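Local coordinates for putative esterase Rv1847/MT1895 (Mycobacterium tuberculosis, PDB 3S4K), which probably hydrolyses acyl-CoA thioesters, perhaps 1,4-dihydroxy-2-naphthoyl-CoA, as a member of the PaaI thioesterase family, at residues A61-I66 with G133-Q138. Numbering follows the deposited sequence.
Sequences AMIESI and GQVRLQ
I63 and V135 make the apolar part of this contact. The methyl I63 CG2 meets V135 CG2 at 3.5 Å, with the two side chains set obliquely. CG2 lies anti to the backbone N (CG1 sits at chi1 -76°) and reaches V135, while CD1, at the end of the other branch, reaches the backbone of G133, 3.9 Å from G133 N. Because G133 carries no side chain, both I63 branches touch its backbone directly: I63 CG2 and I63 CD1 are each 4.1 Å from G133 CA. I63 also packs on V120 and T91, from the two strands that flank 129-140.

E64 adds a polar group beside V135. Its CG is anti to the backbone N (chi1 -176°), and a bend at chi2 brings the carboxylate to the valine. E64 OE1 is 3.6 Å from V135 CG1, a van der Waals contact. The same oxygen is hydrogen-bonded to N89 ND2 on strand 83-93, which holds it beside the valine. F93 of the second subunit packs against E64.

No hydrogen bond joins the two segments. Segment 61-66, on helix 56-75, crosses segment 133-138, on strand 129-140, at -46°, and the segment axes approach to 8.4 Å. I63 and E64 thus pack the central helix against the curved antiparallel sheet that wraps it, the arrangement of the hotdog fold.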
ATOM      1  N   ALA A  61       2.143   2.918  -0.241  1.00  6.52           N
ATOM      2  CA  ALA A  61       2.604   3.391  -1.528  1.00  6.73           C
ATOM      3  C   ALA A  61       3.938   4.120  -1.450  1.00  7.25           C
ATOM      4  O   ALA A  61       4.837   3.940  -2.278  1.00  6.94           O
ATOM      5  CB  ALA A  61       1.517   4.305  -2.155  1.00  7.42           C
ATOM      6  N   MET A  62       4.061   4.954  -0.431  1.00  8.40           N
ATOM      7  CA  MET A  62       5.308   5.671  -0.125  0.50  8.26           C
ATOM      8  C   MET A  62       6.453   4.689   0.056  1.00  8.13           C
ATOM      9  O   MET A  62       7.543   4.832  -0.526  1.00  7.24           O
ATOM     10  CB  MET A  62       5.183   6.451   1.185  0.50  9.07           C
ATOM     11  CG  MET A  62       4.644   7.852   1.088  0.50 10.14           C
ATOM     12  SD  MET A  62       4.983   8.716   2.650  0.50 13.44           S
ATOM     13  CE  MET A  62       6.727   9.103   2.537  0.50 10.54           C
ATOM     14  N   ILE A  63       6.201   3.681   0.875  1.00  7.16           N
ATOM     15  CA  ILE A  63       7.171   2.638   1.177  1.00  6.86           C
ATOM     16  C   ILE A  63       7.547   1.922  -0.116  1.00  7.21           C
ATOM     17  O   ILE A  63       8.712   1.707  -0.392  1.00  6.80           O
ATOM     18  CB  ILE A  63       6.605   1.706   2.286  1.00  6.29           C
ATOM     19  CG1 ILE A  63       6.695   2.421   3.630  1.00  7.87           C
ATOM     20  CG2 ILE A  63       7.297   0.293   2.313  1.00  6.31           C
ATOM     21  CD1 ILE A  63       5.733   1.902   4.676  1.00  9.44           C
ATOM     22  N   GLU A  64       6.560   1.621  -0.946  1.00  6.46           N
ATOM     23  CA  GLU A  64       6.822   0.929  -2.216  1.00  7.54           C
ATOM     24  C   GLU A  64       7.725   1.746  -3.145  1.00  7.81           C
ATOM     25  O   GLU A  64       8.709   1.225  -3.704  1.00  7.84           O
ATOM     26  CB  GLU A  64       5.485   0.594  -2.893  1.00  7.63           C
ATOM     27  CG  GLU A  64       5.607  -0.215  -4.189  1.00  9.87           C
ATOM     28  CD  GLU A  64       5.946  -1.672  -3.975  1.00 13.16           C
ATOM     29  OE1 GLU A  64       5.951  -2.137  -2.811  1.00 10.22           O
ATOM     30  OE2 GLU A  64       6.209  -2.363  -4.997  1.00 17.73           O
ATOM     31  N   SER A  65       7.409   3.035  -3.287  1.00  8.55           N
ATOM     32  CA  SER A  65       8.162   3.941  -4.149  0.50  8.19           C
ATOM     33  C   SER A  65       9.607   4.115  -3.697  1.00  7.96           C
ATOM     34  O   SER A  65      10.543   4.015  -4.486  1.00  7.58           O
ATOM     35  CB  SER A  65       7.498   5.323  -4.193  0.50  8.45           C
ATOM     36  OG  SER A  65       6.383   5.321  -5.060  0.50  8.73           O
ATOM     37  N   ILE A  66       9.791   4.409  -2.428  1.00  7.45           N
ATOM     38  CA  ILE A  66      11.145   4.733  -1.930  1.00  6.72           C
ATOM     39  C   ILE A  66      12.041   3.501  -2.046  1.00  7.69           C
ATOM     40  O   ILE A  66      13.176   3.576  -2.522  1.00  7.69           O
ATOM     41  CB  ILE A  66      11.101   5.316  -0.486  1.00  7.80           C
ATOM     42  CG1 ILE A  66      10.254   6.591  -0.460  1.00  6.64           C
ATOM     43  CG2 ILE A  66      12.550   5.669  -0.002  1.00  5.52           C
ATOM     44  CD1 ILE A  66       9.970   7.182   0.944  1.00  9.00           C
ATOM     45  N   GLY A 133       7.873  -0.465   6.887  1.00  6.88           N
ATOM     46  CA  GLY A 133       7.551  -1.577   5.992  1.00  7.08           C
ATOM     47  C   GLY A 133       8.777  -2.151   5.313  1.00  8.14           C
ATOM     48  O   GLY A 133       9.824  -1.488   5.242  1.00  8.38           O
ATOM     49  N   GLN A 134       8.639  -3.366   4.797  1.00  8.72           N
ATOM     50  CA  GLN A 134       9.704  -4.017   4.043  1.00  8.93           C
ATOM     51  C   GLN A 134       9.170  -4.403   2.704  1.00  8.52           C
ATOM     52  O   GLN A 134       8.071  -4.934   2.620  1.00  8.36           O
ATOM     53  CB  GLN A 134      10.222  -5.234   4.773  1.00 10.53           C
ATOM     54  CG  GLN A 134      10.764  -4.789   6.090  1.00 14.29           C
ATOM     55  CD  GLN A 134      11.317  -5.868   6.936  1.00 18.76           C
ATOM     56  OE1 GLN A 134      11.329  -7.044   6.569  1.00 23.76           O
ATOM     57  NE2 GLN A 134      11.782  -5.474   8.107  1.00 22.79           N
ATOM     58  N   VAL A 135       9.969  -4.138   1.676  1.00  7.36           N
ATOM     59  CA  VAL A 135       9.623  -4.441   0.312  1.00  7.49           C
ATOM     60  C   VAL A 135      10.615  -5.431  -0.275  1.00  6.53           C
ATOM     61  O   VAL A 135      11.826  -5.191  -0.235  1.00  6.93           O
ATOM     62  CB  VAL A 135       9.590  -3.148  -0.524  1.00  6.85           C
ATOM     63  CG1 VAL A 135       9.175  -3.440  -1.972  1.00  9.09           C
ATOM     64  CG2 VAL A 135       8.663  -2.127   0.126  1.00  6.27           C
ATOM     65  N   ARG A 136      10.084  -6.521  -0.831  1.00  6.25           N
ATOM     66  CA  ARG A 136      10.880  -7.547  -1.496  1.00  7.47           C
ATOM     67  C   ARG A 136      10.723  -7.345  -2.993  1.00  7.54           C
ATOM     68  O   ARG A 136       9.590  -7.228  -3.487  1.00  7.78           O
ATOM     69  CB  ARG A 136      10.423  -8.930  -1.074  1.00  7.12           C
ATOM     70  CG  ARG A 136      11.162 -10.084  -1.774  1.00  7.37           C
ATOM     71  CD  ARG A 136      10.699 -11.410  -1.258  1.00  9.54           C
ATOM     72  NE  ARG A 136      11.231 -11.668   0.074  1.00 11.68           N
ATOM     73  CZ  ARG A 136      12.465 -12.094   0.343  1.00 13.29           C
ATOM     74  NH1 ARG A 136      13.359 -12.306  -0.620  1.00 12.40           N
ATOM     75  NH2 ARG A 136      12.830 -12.254   1.614  1.00 14.80           N
ATOM     76  N   LEU A 137      11.854  -7.283  -3.697  1.00  7.51           N
ATOM     77  CA  LEU A 137      11.872  -7.056  -5.134  1.00  8.41           C
ATOM     78  C   LEU A 137      12.641  -8.159  -5.842  1.00  8.71           C
ATOM     79  O   LEU A 137      13.593  -8.699  -5.305  1.00  8.55           O
ATOM     80  CB  LEU A 137      12.505  -5.699  -5.459  1.00  8.33           C
ATOM     81  CG  LEU A 137      11.775  -4.485  -4.874  1.00  8.56           C
ATOM     82  CD1 LEU A 137      12.505  -4.012  -3.614  1.00  9.42           C
ATOM     83  CD2 LEU A 137      11.538  -3.357  -5.930  1.00  9.96           C
ATOM     84  N   GLN A 138      12.223  -8.447  -7.072  1.00  9.11           N
ATOM     85  CA  GLN A 138      12.990  -9.247  -7.999  1.00  9.74           C
ATOM     86  C   GLN A 138      13.846  -8.362  -8.888  1.00  9.72           C
ATOM     87  O   GLN A 138      13.362  -7.357  -9.419  1.00  9.69           O
ATOM     88  CB  GLN A 138      12.033 -10.034  -8.914  1.00 10.67           C
ATOM     89  CG  GLN A 138      11.820 -11.414  -8.501  1.00 13.27           C
ATOM     90  CD  GLN A 138      10.977 -12.220  -9.493  1.00 14.47           C
ATOM     91  OE1 GLN A 138      10.898 -11.933 -10.707  1.00 18.36           O
ATOM     92  NE2 GLN A 138      10.352 -13.237  -8.975  1.00 13.07           N
TER